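Probable sulfate-binding lipoprotein SubI (Mycobacterium tuberculosis, PDB 6DDN) probably binds sulfate outside the cell membrane and hands it on for uptake into the cell. Local coordinates at residues 57-62 against 261-266; 108-113 against 178-183; 156-161 against 187-192; 320-323 against 327-330. One frame throughout, in Å; residues are numbered along the deposited sequence.

Contact 1: residues 57-62 against 261-266; sequences VAYAVP and IENPLA. With SO4 (sulfate ion), chain C.
Tyr59 and Asn263 are the whole of this contact: the phenol end of the tyrosine comes up against the amide of the asparagine. The OH of Tyr59 lies 3.1 Å from CG of Asn263, close to the middle of the amide group. With ND2 of Asn263 it makes no hydrogen bond: the 3.3 Å separation from the OH of Tyr59 is short enough, but the angle is poor. ND2 instead donates a hydrogen bond to the backbone O of Ser110, which helps set how the amide is turned. The two side chains run across each other at about a right angle, and their flat groups are 28° from parallel.

CB of Tyr59 points toward 261-266, and with CG between the backbone N and the carbonyl carbon (chi1 60°) the OH ends at the Asn263 amide. CD of Pro62 rests 3.8 Å above the ring plane of Tyr59, over its centre. At the base of the ring is a sulfate ion. The N of Ala60 donates to its O1 at 3.0 Å, and O1 also touches CB of Tyr59 at 3.3 Å. Ser175, Ser177, Gly218 and Tyr236 also hydrogen-bond the anion, consistent with the ligand site of a sulfate-binding protein.

The two segments are not bonded directly as strands. Strand 106-108 runs between them, parallel to 53-58 and antiparallel to 257-267, and Asn108 bonds to Tyr59 on one flank and to Pro264 on the other. Phe138 of strand 138-147 touches both side chains, while Ser91 of helix 91-99 packs on Tyr59.

Contact 2: residues 108-113 against 178-183; sequences NFSVEP and AKWNLL
At the buried site where helix 177-190 meets the loop leaving strand 106-108, the indole of Trp180 docks onto Val111 and onto Ser110, which lies beside the bound sulfate. Its NE1 reaches two oxygens of one residue. The main bond goes to the backbone O of Ser110, 3.1 Å from NE1 of Trp180. This carbonyl oxygen, shared with the asparagine of contact 1, lies almost in the indole plane, but the bond is bent (N-H...O 141°) and the nitrogen stands above the carbonyl plane, 63° out of it. The second bond, from NE1 of Trp180 to OG of Ser110, is also 3.1 Å long but weak.

Ser110 swings OG to the far side of its CA-CB bond from the backbone N (chi1 171°), which puts the hydroxyl near NE1 while it bonds to Tyr236 OH. The side chain of Ser110 comes within about 3 Å of the sulfate, CB being its nearest atom, so the indole may help position Ser110 beside the anion.

Val111 packs through one branch: its CG1 is 3.1 Å above the indole plane, displaced toward the rim, and 3.5 Å from CE2 of Trp180. The valine and the indole run antiparallel, side by side. The other methyl, CG2 of Val111, meets the aliphatic part of Lys179 more loosely, at 4.3 Å from CD. Trp180 also makes an edge-to-face pair with Trp328.

A helix starting next to the anion and a loop from a strand end, meeting round the ligand, are characteristic of the two-lobed type 2 periplasmic binding proteins.

Contact 3: residues 156-161 against 187-192; sequences DWDDLL and AAKSDG. With SO4 (sulfate ion), chain G.
The salt bridge between Lys189 and Asp158 has an unusual approach: NZ of Lys189 meets OD1 of Asp158 from above the carboxylate plane, 49° out of it, at 2.8 Å. The lysine chain is bent at its second torsion (chi2 -47°) and extended beyond, which brings the ammonium over to the acid. The two side chains cross obliquely. Both lie at the outer margin of the contact, where Asp158 also touches a crystal neighbour.

Further in, CD1 of Trp157 lies 3.8 Å from CB of Ala188, and the indole nitrogen donates to the backbone O of Gln257. The turn bearing Trp157 opens with an Asx motif: OD2 of Asp156 accepts from N of Asp159 at 3.0 Å. The bond is returned by N of Asp156, which donates to OD2 of Asp159 at 3.1 Å. In the other segment, helix 177-190 closes with a Schellman motif, with Asp191 at positive phi and N of Gly192 bonded back to O of Ala187 at 2.9 Å. A second sulfate, probably from the crystallisation liquor, takes a nearly straight bond (170°) from N of Trp157 to its O2, 2.8 Å away, and another from Gln257 N.

Contact 4: residues 320-323 against 327-330; sequences WTIA and GWGS
Between 320-323 and 327-330 the chain makes a sharp turn, and N of Gly327 donates to O of Ile322 across it at 2.7 Å. The donor is tilted 30° from the carbonyl plane. The bond closes a short loop just before helix 328-331, with Gly327 at the N-cap position. Gly327 has a positive phi (78°), a conformation easily reached without a side chain. From there the first turn begins: N of Ser330 bonds to O of Gly327 at 3.2 Å.

Ile322 and Trp328 pack side chain to side chain, crossing at about a right angle. Ile322 also touches Phe259 and Leu183, so it sits between the main sheet, helix 177-190 and the new helix. Its CG2 lies between the backbone N and the carbonyl carbon, which leaves CG1 to meet the indole face. The far end spreads over the indole: CD1 of Ile322 is 3.8 Å from CE2 of Trp328, while the CG2 branch keeps to the pyrrole side, 3.8 Å from NE1 of Trp328. The central touch is a CH-pi contact, with CG1 of Ile322 3.5 Å from the centroid of the five-membered ring of Trp328 and only 9° off its normal.

Contacts 1 and 2 are the buried pair, their centres 9 Å apart beside one sulfate, and the two are joined through Asn108. Contact 3 is partly buried, its centre about 20 Å from the centre of the chain, and contact 4 lies at the surface. Helix 177-190 serves both contact 2 and contact 3, one near its start and the other at its end. Trp328 of contact 4 packs on Trp180 and Val111 of contact 2, while Trp320 packs against Ala187 and Gly192 of contact 3. Indoles serve in contacts 2, 3 and 4; inside, an indole N-H bonds to a serine, while farther out a salt bridge and a CH-pi contact take over.

Contact 1: residues 57-62 against 261-266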
loop_
_atom_site.group_PDB
_atom_site.type_symbol
_atom_site.label_atom_id
_atom_site.label_comp_id
_atom_site.label_asym_id
_atom_site.label_seq_id
_atom_site.Cartn_x
_atom_site.Cartn_y
_atom_site.Cartn_z
ATOM N N VAL A 57 -13.485 -5.242 -1.882
ATOM C CA VAL A 57 -13.075 -4.878 -0.533
ATOM C C VAL A 57 -11.587 -4.568 -0.594
ATOM O O VAL A 57 -10.757 -5.476 -0.713
ATOM C CB VAL A 57 -13.384 -5.990 0.478
ATOM C CG1 VAL A 57 -12.778 -5.661 1.836
ATOM C CG2 VAL A 57 -14.886 -6.186 0.601
ATOM N N ALA A 58 -11.245 -3.286 -0.534
ATOM C CA ALA A 58 -9.869 -2.837 -0.668
ATOM C C ALA A 58 -9.406 -2.176 0.622
ATOM O O ALA A 58 -10.192 -1.911 1.534
ATOM C CB ALA A 58 -9.716 -1.868 -1.848
ATOM N N TYR A 59 -8.102 -1.904 0.687
ATOM C CA TYR A 59 -7.529 -1.262 1.863
ATOM C C TYR A 59 -7.813 0.238 1.849
ATOM O O TYR A 59 -8.728 0.692 1.158
ATOM C CB TYR A 59 -6.026 -1.560 1.972
ATOM C CG TYR A 59 -5.156 -1.109 0.816
ATOM C CD1 TYR A 59 -5.239 -1.718 -0.430
ATOM C CD2 TYR A 59 -4.218 -0.101 0.987
ATOM C CE1 TYR A 59 -4.431 -1.313 -1.482
ATOM C CE2 TYR A 59 -3.407 0.305 -0.053
ATOM C CZ TYR A 59 -3.518 -0.298 -1.285
ATOM O OH TYR A 59 -2.706 0.116 -2.318
ATOM N N ALA A 60 -7.043 1.017 2.610
ATOM C CA ALA A 60 -7.483 2.359 2.975
ATOM C C ALA A 60 -7.191 3.426 1.926
ATOM O O ALA A 60 -7.852 4.469 1.934
ATOM C CB ALA A 60 -6.842 2.778 4.300
ATOM N N VAL A 61 -6.224 3.216 1.038
ATOM C CA VAL A 61 -5.792 4.307 0.163
ATOM C C VAL A 61 -5.827 4.052 -1.346
ATOM O O VAL A 61 -5.416 4.953 -2.091
ATOM C CB VAL A 61 -4.370 4.753 0.547
ATOM C CG1 VAL A 61 -4.285 5.100 2.034
ATOM C CG2 VAL A 61 -3.368 3.679 0.187
ATOM N N PRO A 62 -6.289 2.913 -1.882
ATOM C CA PRO A 62 -6.169 2.716 -3.333
ATOM C C PRO A 62 -7.292 3.335 -4.151
ATOM O O PRO A 62 -7.308 3.159 -5.375
ATOM C CB PRO A 62 -6.181 1.190 -3.460
ATOM C CG PRO A 62 -7.149 0.782 -2.426
ATOM C CD PRO A 62 -6.993 1.762 -1.278
ATOM N N ILE A 261 6.754 -1.124 -2.000
ATOM C CA ILE A 261 5.400 -1.498 -1.615
ATOM C C ILE A 261 4.766 -2.271 -2.762
ATOM O O ILE A 261 4.788 -1.821 -3.913
ATOM C CB ILE A 261 4.569 -0.255 -1.259
ATOM C CG1 ILE A 261 5.212 0.491 -0.089
ATOM C CG2 ILE A 261 3.130 -0.643 -0.944
ATOM C CD1 ILE A 261 4.379 1.644 0.435
ATOM N N GLU A 262 4.213 -3.443 -2.452
ATOM C CA GLU A 262 3.543 -4.288 -3.435
ATOM C C GLU A 262 2.158 -4.627 -2.910
ATOM O O GLU A 262 2.032 -5.309 -1.888
ATOM C CB GLU A 262 4.344 -5.564 -3.710
ATOM C CG GLU A 262 5.763 -5.319 -4.195
ATOM C CD GLU A 262 6.447 -6.592 -4.651
ATOM O OE1 GLU A 262 6.651 -6.756 -5.873
ATOM O OE2 GLU A 262 6.774 -7.433 -3.786
ATOM N N ASN A 263 1.124 -4.160 -3.609
ATOM C CA ASN A 263 -0.244 -4.298 -3.137
ATOM C C ASN A 263 -0.932 -5.447 -3.859
ATOM O O ASN A 263 -1.211 -5.330 -5.062
ATOM C CB ASN A 263 -1.010 -2.997 -3.352
ATOM C CG ASN A 263 -0.337 -1.815 -2.684
ATOM O OD1 ASN A 263 0.061 -0.857 -3.346
ATOM N ND2 ASN A 263 -0.202 -1.879 -1.365
ATOM N N PRO A 264 -1.230 -6.553 -3.184
ATOM C CA PRO A 264 -1.811 -7.713 -3.869
ATOM C C PRO A 264 -3.297 -7.550 -4.161
ATOM O O PRO A 264 -4.025 -6.806 -3.499
ATOM C CB PRO A 264 -1.577 -8.857 -2.877
ATOM C CG PRO A 264 -1.529 -8.185 -1.545
ATOM C CD PRO A 264 -0.903 -6.840 -1.777
ATOM N N LEU A 265 -3.737 -8.292 -5.178
ATOM C CA LEU A 265 -5.130 -8.348 -5.596
ATOM C C LEU A 265 -5.476 -9.791 -5.926
ATOM O O LEU A 265 -4.695 -10.488 -6.578
ATOM C CB LEU A 265 -5.389 -7.454 -6.816
ATOM C CG LEU A 265 -6.684 -7.672 -7.604
ATOM C CD1 LEU A 265 -7.847 -6.927 -6.967
ATOM C CD2 LEU A 265 -6.500 -7.245 -9.053
ATOM N N ALA A 266 -6.646 -10.235 -5.477
ATOM C CA ALA A 266 -7.072 -11.605 -5.712
ATOM C C ALA A 266 -8.587 -11.655 -5.816
ATOM O O ALA A 266 -9.295 -10.830 -5.232
ATOM C CB ALA A 266 -6.587 -12.545 -4.603
HETATM S S SO4 C . -3.851 0.599 5.036
HETATM O O1 SO4 C . -5.163 0.041 4.722
HETATM O O2 SO4 C . -3.471 1.551 3.995
HETATM O O3 SO4 C . -3.898 1.286 6.323
HETATM O O4 SO4 C . -2.871 -0.480 5.101
#

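Contact 2: residues 108-113 against 178-183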
loop_
_atom_site.group_PDB
_atom_site.type_symbol
_atom_site.label_atom_id
_atom_site.label_comp_id
_atom_site.label_asym_id
_atom_site.label_seq_id
_atom_site.Cartn_x
_atom_site.Cartn_y
_atom_site.Cartn_z
ATOM N N ASN A 108 -8.269 -6.458 -2.492
ATOM C CA ASN A 108 -7.071 -5.705 -2.864
ATOM C C ASN A 108 -6.545 -5.082 -1.576
ATOM O O ASN A 108 -7.069 -4.067 -1.114
ATOM C CB ASN A 108 -7.374 -4.647 -3.917
ATOM C CG ASN A 108 -6.202 -3.718 -4.160
ATOM O OD1 ASN A 108 -6.345 -2.495 -4.133
ATOM N ND2 ASN A 108 -5.031 -4.294 -4.396
ATOM N N PHE A 109 -5.520 -5.693 -0.999
ATOM C CA PHE A 109 -5.060 -5.322 0.329
ATOM C C PHE A 109 -3.674 -4.697 0.266
ATOM O O PHE A 109 -2.974 -4.761 -0.747
ATOM C CB PHE A 109 -5.077 -6.542 1.255
ATOM C CG PHE A 109 -6.460 -7.015 1.590
ATOM C CD1 PHE A 109 -7.498 -6.106 1.719
ATOM C CD2 PHE A 109 -6.731 -8.362 1.760
ATOM C CE1 PHE A 109 -8.780 -6.528 2.022
ATOM C CE2 PHE A 109 -8.012 -8.793 2.064
ATOM C CZ PHE A 109 -9.037 -7.873 2.194
ATOM N N SER A 110 -3.294 -4.064 1.377
ATOM C CA SER A 110 -2.015 -3.364 1.436
ATOM C C SER A 110 -0.845 -4.333 1.357
ATOM O O SER A 110 0.152 -4.056 0.682
ATOM C CB SER A 110 -1.934 -2.537 2.719
ATOM O OG SER A 110 -0.630 -2.017 2.907
ATOM N N VAL A 111 -0.945 -5.472 2.039
ATOM C CA VAL A 111 0.164 -6.406 2.164
ATOM C C VAL A 111 -0.323 -7.819 1.877
ATOM O O VAL A 111 -1.492 -8.154 2.097
ATOM C CB VAL A 111 0.811 -6.327 3.563
ATOM C CG1 VAL A 111 1.457 -4.967 3.777
ATOM C CG2 VAL A 111 -0.231 -6.593 4.640
ATOM N N GLU A 112 0.593 -8.652 1.383
ATOM C CA GLU A 112 0.257 -10.040 1.069
ATOM C C GLU A 112 -0.300 -10.827 2.254
ATOM O O GLU A 112 -1.218 -11.637 2.034
ATOM C CB GLU A 112 1.488 -10.745 0.484
ATOM C CG GLU A 112 1.271 -12.215 0.139
ATOM C CD GLU A 112 1.596 -13.145 1.292
ATOM O OE1 GLU A 112 1.126 -14.301 1.274
ATOM O OE2 GLU A 112 2.314 -12.716 2.219
ATOM N N PRO A 113 0.201 -10.680 3.492
ATOM C CA PRO A 113 -0.419 -11.402 4.620
ATOM C C PRO A 113 -1.930 -11.259 4.693
ATOM O O PRO A 113 -2.621 -12.217 5.065
ATOM C CB PRO A 113 0.255 -10.769 5.841
ATOM C CG PRO A 113 1.578 -10.343 5.350
ATOM C CD PRO A 113 1.460 -10.024 3.896
ATOM N N ALA A 178 1.120 0.627 8.103
ATOM C CA ALA A 178 2.001 0.636 9.263
ATOM C C ALA A 178 3.141 -0.364 9.119
ATOM O O ALA A 178 4.210 -0.173 9.711
ATOM C CB ALA A 178 1.202 0.336 10.525
ATOM N N LYS A 179 2.936 -1.431 8.346
ATOM C CA LYS A 179 3.976 -2.442 8.194
ATOM C C LYS A 179 5.027 -2.016 7.176
ATOM O O LYS A 179 6.228 -2.182 7.419
ATOM C CB LYS A 179 3.349 -3.781 7.807
ATOM C CG LYS A 179 2.504 -4.392 8.915
ATOM C CD LYS A 179 1.478 -5.361 8.361
ATOM C CE LYS A 179 0.650 -5.984 9.474
ATOM N NZ LYS A 179 -0.451 -6.825 8.927
ATOM N N TRP A 180 4.603 -1.471 6.032
ATOM C CA TRP A 180 5.564 -0.855 5.123
ATOM C C TRP A 180 6.348 0.242 5.832
ATOM O O TRP A 180 7.574 0.327 5.698
ATOM C CB TRP A 180 4.855 -0.273 3.898
ATOM C CG TRP A 180 4.049 -1.246 3.085
ATOM C CD1 TRP A 180 2.700 -1.214 2.880
ATOM C CD2 TRP A 180 4.540 -2.373 2.344
ATOM N NE1 TRP A 180 2.319 -2.257 2.070
ATOM C CE2 TRP A 180 3.429 -2.982 1.726
ATOM C CE3 TRP A 180 5.808 -2.929 2.148
ATOM C CZ2 TRP A 180 3.548 -4.119 0.927
ATOM C CZ3 TRP A 180 5.923 -4.060 1.354
ATOM C CH2 TRP A 180 4.799 -4.642 0.754
ATOM N N ASN A 181 5.651 1.078 6.608
ATOM C CA ASN A 181 6.268 2.237 7.243
ATOM C C ASN A 181 7.340 1.855 8.252
ATOM O O ASN A 181 8.203 2.682 8.560
ATOM C CB ASN A 181 5.199 3.087 7.934
ATOM C CG ASN A 181 4.313 3.828 6.953
ATOM O OD1 ASN A 181 4.457 3.693 5.738
ATOM N ND2 ASN A 181 3.382 4.616 7.481
ATOM N N LEU A 182 7.294 0.639 8.793
ATOM C CA LEU A 182 8.326 0.178 9.710
ATOM C C LEU A 182 9.332 -0.758 9.055
ATOM O O LEU A 182 10.464 -0.861 9.541
ATOM C CB LEU A 182 7.691 -0.522 10.919
ATOM C CG LEU A 182 6.725 0.340 11.737
ATOM C CD1 LEU A 182 6.434 -0.304 13.081
ATOM C CD2 LEU A 182 7.273 1.746 11.919
ATOM N N LEU A 183 8.951 -1.429 7.965
ATOM C CA LEU A 183 9.905 -2.254 7.233
ATOM C C LEU A 183 10.997 -1.404 6.595
ATOM O O LEU A 183 12.173 -1.786 6.610
ATOM C CB LEU A 183 9.178 -3.071 6.169
ATOM C CG LEU A 183 8.512 -4.351 6.664
ATOM C CD1 LEU A 183 7.495 -4.847 5.648
ATOM C CD2 LEU A 183 9.559 -5.415 6.956
#

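Contact 3: residues 156-161 against 187-192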
loop_
_atom_site.group_PDB
_atom_site.type_symbol
_atom_site.label_atom_id
_atom_site.label_comp_id
_atom_site.label_asym_id
_atom_site.label_seq_id
_atom_site.Cartn_x
_atom_site.Cartn_y
_atom_site.Cartn_z
ATOM N N ASP A 156 15.797 12.282 5.377
ATOM C CA ASP A 156 16.263 10.910 5.532
ATOM C C ASP A 156 15.748 10.341 6.848
ATOM O O ASP A 156 15.144 11.044 7.660
ATOM C CB ASP A 156 17.795 10.838 5.419
ATOM C CG ASP A 156 18.522 11.497 6.585
ATOM O OD1 ASP A 156 19.769 11.518 6.549
ATOM O OD2 ASP A 156 17.877 11.995 7.529
ATOM N N TRP A 157 16.003 9.044 7.048
ATOM C CA TRP A 157 15.450 8.352 8.207
ATOM C C TRP A 157 16.007 8.894 9.516
ATOM O O TRP A 157 15.300 8.905 10.530
ATOM C CB TRP A 157 15.712 6.852 8.095
ATOM C CG TRP A 157 14.821 6.191 7.097
ATOM C CD1 TRP A 157 15.186 5.669 5.894
ATOM C CD2 TRP A 157 13.408 5.994 7.207
ATOM N NE1 TRP A 157 14.092 5.155 5.246
ATOM C CE2 TRP A 157 12.987 5.343 6.033
ATOM C CE3 TRP A 157 12.459 6.304 8.185
ATOM C CZ2 TRP A 157 11.657 4.995 5.809
ATOM C CZ3 TRP A 157 11.138 5.955 7.963
ATOM C CH2 TRP A 157 10.750 5.309 6.783
ATOM N N ASP A 158 17.263 9.345 9.518
ATOM C CA ASP A 158 17.820 9.951 10.721
ATOM C C ASP A 158 17.065 11.214 11.113
ATOM O O ASP A 158 17.026 11.572 12.296
ATOM C CB ASP A 158 19.304 10.262 10.519
ATOM C CG ASP A 158 20.186 9.045 10.710
ATOM O OD1 ASP A 158 19.728 8.072 11.346
ATOM O OD2 ASP A 158 21.339 9.064 10.227
ATOM N N ASP A 159 16.456 11.898 10.141
ATOM C CA ASP A 159 15.704 13.110 10.445
ATOM C C ASP A 159 14.480 12.832 11.307
ATOM O O ASP A 159 13.999 13.745 11.985
ATOM C CB ASP A 159 15.280 13.810 9.152
ATOM C CG ASP A 159 16.414 14.579 8.504
ATOM O OD1 ASP A 159 17.264 15.123 9.238
ATOM O OD2 ASP A 159 16.455 14.640 7.259
ATOM N N LEU A 160 13.966 11.602 11.296
ATOM C CA LEU A 160 12.805 11.267 12.111
ATOM C C LEU A 160 13.149 11.102 13.584
ATOM O O LEU A 160 12.236 11.079 14.415
ATOM C CB LEU A 160 12.143 9.983 11.602
ATOM C CG LEU A 160 11.693 9.912 10.141
ATOM C CD1 LEU A 160 10.592 8.875 9.980
ATOM C CD2 LEU A 160 11.236 11.267 9.621
ATOM N N LEU A 161 14.431 10.981 13.922
ATOM C CA LEU A 161 14.883 10.879 15.301
ATOM C C LEU A 161 15.386 12.206 15.849
ATOM O O LEU A 161 16.054 12.223 16.887
ATOM C CB LEU A 161 15.985 9.824 15.420
ATOM C CG LEU A 161 15.593 8.384 15.107
ATOM C CD1 LEU A 161 16.743 7.444 15.426
ATOM C CD2 LEU A 161 14.353 8.000 15.887
ATOM N N ALA A 187 14.833 -2.065 7.284
ATOM C CA ALA A 187 15.698 -2.485 6.187
ATOM C C ALA A 187 16.820 -1.481 5.952
ATOM O O ALA A 187 17.956 -1.866 5.654
ATOM C CB ALA A 187 14.874 -2.678 4.916
ATOM N N ALA A 188 16.521 -0.187 6.091
ATOM C CA ALA A 188 17.535 0.835 5.854
ATOM C C ALA A 188 18.611 0.807 6.933
ATOM O O ALA A 188 19.808 0.748 6.630
ATOM C CB ALA A 188 16.883 2.216 5.780
ATOM N N LYS A 189 18.204 0.843 8.202
ATOM C CA LYS A 189 19.159 0.905 9.301
ATOM C C LYS A 189 19.807 -0.437 9.616
ATOM O O LYS A 189 20.763 -0.471 10.397
ATOM C CB LYS A 189 18.477 1.456 10.552
ATOM C CG LYS A 189 18.151 2.929 10.444
ATOM C CD LYS A 189 19.347 3.701 9.915
ATOM C CE LYS A 189 19.232 5.181 10.211
ATOM N NZ LYS A 189 20.315 5.957 9.543
ATOM N N SER A 190 19.322 -1.532 9.032
ATOM C CA SER A 190 19.916 -2.846 9.233
ATOM C C SER A 190 20.585 -3.391 7.981
ATOM O O SER A 190 21.075 -4.525 8.003
ATOM C CB SER A 190 18.857 -3.844 9.718
ATOM O OG SER A 190 18.023 -4.260 8.653
ATOM N N ASP A 191 20.625 -2.612 6.899
ATOM C CA ASP A 191 21.162 -3.054 5.611
ATOM C C ASP A 191 20.534 -4.380 5.190
ATOM O O ASP A 191 21.219 -5.353 4.871
ATOM C CB ASP A 191 22.689 -3.154 5.652
ATOM C CG ASP A 191 23.314 -3.136 4.266
ATOM O OD1 ASP A 191 23.150 -2.125 3.550
ATOM O OD2 ASP A 191 23.976 -4.123 3.890
ATOM N N GLY A 192 19.205 -4.413 5.204
ATOM C CA GLY A 192 18.476 -5.588 4.772
ATOM C C GLY A 192 18.730 -6.822 5.613
ATOM O O GLY A 192 18.995 -7.900 5.073
HETATM S S SO4 G . 18.468 6.709 4.612
HETATM O O1 SO4 G . 17.429 5.818 4.115
HETATM O O2 SO4 G . 17.833 7.873 5.211
HETATM O O3 SO4 G . 19.271 6.026 5.621
HETATM O O4 SO4 G . 19.316 7.118 3.496
#

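Contact 4: residues 320-323 against 327-330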
loop_
_atom_site.group_PDB
_atom_site.type_symbol
_atom_site.label_atom_id
_atom_site.label_comp_id
_atom_site.label_asym_id
_atom_site.label_seq_id
_atom_site.Cartn_x
_atom_site.Cartn_y
_atom_site.Cartn_z
ATOM N N TRP A 320 14.516 -1.412 -1.083
ATOM C CA TRP A 320 14.426 -2.662 -0.344
ATOM C C TRP A 320 13.115 -3.366 -0.664
ATOM O O TRP A 320 12.065 -2.730 -0.786
ATOM C CB TRP A 320 14.526 -2.401 1.159
ATOM C CG TRP A 320 15.865 -1.896 1.600
ATOM C CD1 TRP A 320 16.158 -0.644 2.059
ATOM C CD2 TRP A 320 17.094 -2.631 1.627
ATOM N NE1 TRP A 320 17.494 -0.555 2.369
ATOM C CE2 TRP A 320 18.091 -1.762 2.113
ATOM C CE3 TRP A 320 17.448 -3.941 1.288
ATOM C CZ2 TRP A 320 19.417 -2.159 2.266
ATOM C CZ3 TRP A 320 18.766 -4.333 1.442
ATOM C CH2 TRP A 320 19.733 -3.445 1.927
ATOM N N THR A 321 13.181 -4.688 -0.800
ATOM C CA THR A 321 12.012 -5.505 -1.086
ATOM C C THR A 321 11.829 -6.551 0.005
ATOM O O THR A 321 12.763 -6.884 0.741
ATOM C CB THR A 321 12.130 -6.199 -2.450
ATOM O OG1 THR A 321 13.170 -7.183 -2.399
ATOM C CG2 THR A 321 12.452 -5.186 -3.535
ATOM N N ILE A 322 10.603 -7.075 0.097
ATOM C CA ILE A 322 10.314 -8.119 1.077
ATOM C C ILE A 322 11.162 -9.355 0.810
ATOM O O ILE A 322 11.463 -10.121 1.733
ATOM C CB ILE A 322 8.804 -8.446 1.087
ATOM C CG1 ILE A 322 8.359 -8.883 2.483
ATOM C CG2 ILE A 322 8.464 -9.527 0.069
ATOM C CD1 ILE A 322 8.366 -7.767 3.497
ATOM N N ALA A 323 11.574 -9.562 -0.443
ATOM C CA ALA A 323 12.439 -10.692 -0.758
ATOM C C ALA A 323 13.839 -10.497 -0.190
ATOM O O ALA A 323 14.519 -11.479 0.130
ATOM C CB ALA A 323 12.501 -10.903 -2.270
ATOM N N GLY A 327 11.386 -12.726 2.403
ATOM C CA GLY A 327 9.967 -12.875 2.162
ATOM C C GLY A 327 9.145 -12.667 3.420
ATOM O O GLY A 327 9.658 -12.514 4.530
ATOM N N TRP A 328 7.825 -12.656 3.232
ATOM C CA TRP A 328 6.935 -12.552 4.382
ATOM C C TRP A 328 7.064 -13.771 5.287
ATOM O O TRP A 328 6.814 -13.675 6.491
ATOM C CB TRP A 328 5.487 -12.373 3.922
ATOM C CG TRP A 328 5.241 -11.092 3.167
ATOM C CD1 TRP A 328 5.211 -10.934 1.812
ATOM C CD2 TRP A 328 4.984 -9.794 3.725
ATOM N NE1 TRP A 328 4.954 -9.623 1.491
ATOM C CE2 TRP A 328 4.811 -8.902 2.647
ATOM C CE3 TRP A 328 4.886 -9.301 5.031
ATOM C CZ2 TRP A 328 4.546 -7.546 2.833
ATOM C CZ3 TRP A 328 4.622 -7.951 5.213
ATOM C CH2 TRP A 328 4.455 -7.090 4.120
ATOM N N GLY A 329 7.480 -14.914 4.736
ATOM C CA GLY A 329 7.661 -16.098 5.560
ATOM C C GLY A 329 8.663 -15.907 6.683
ATOM O O GLY A 329 8.606 -16.604 7.699
ATOM N N SER A 330 9.594 -14.966 6.521
ATOM C CA SER A 330 10.584 -14.670 7.546
ATOM C C SER A 330 10.391 -13.309 8.203
ATOM O O SER A 330 11.036 -13.036 9.221
ATOM C CB SER A 330 12.001 -14.747 6.956
ATOM O OG SER A 330 12.959 -14.245 7.870
#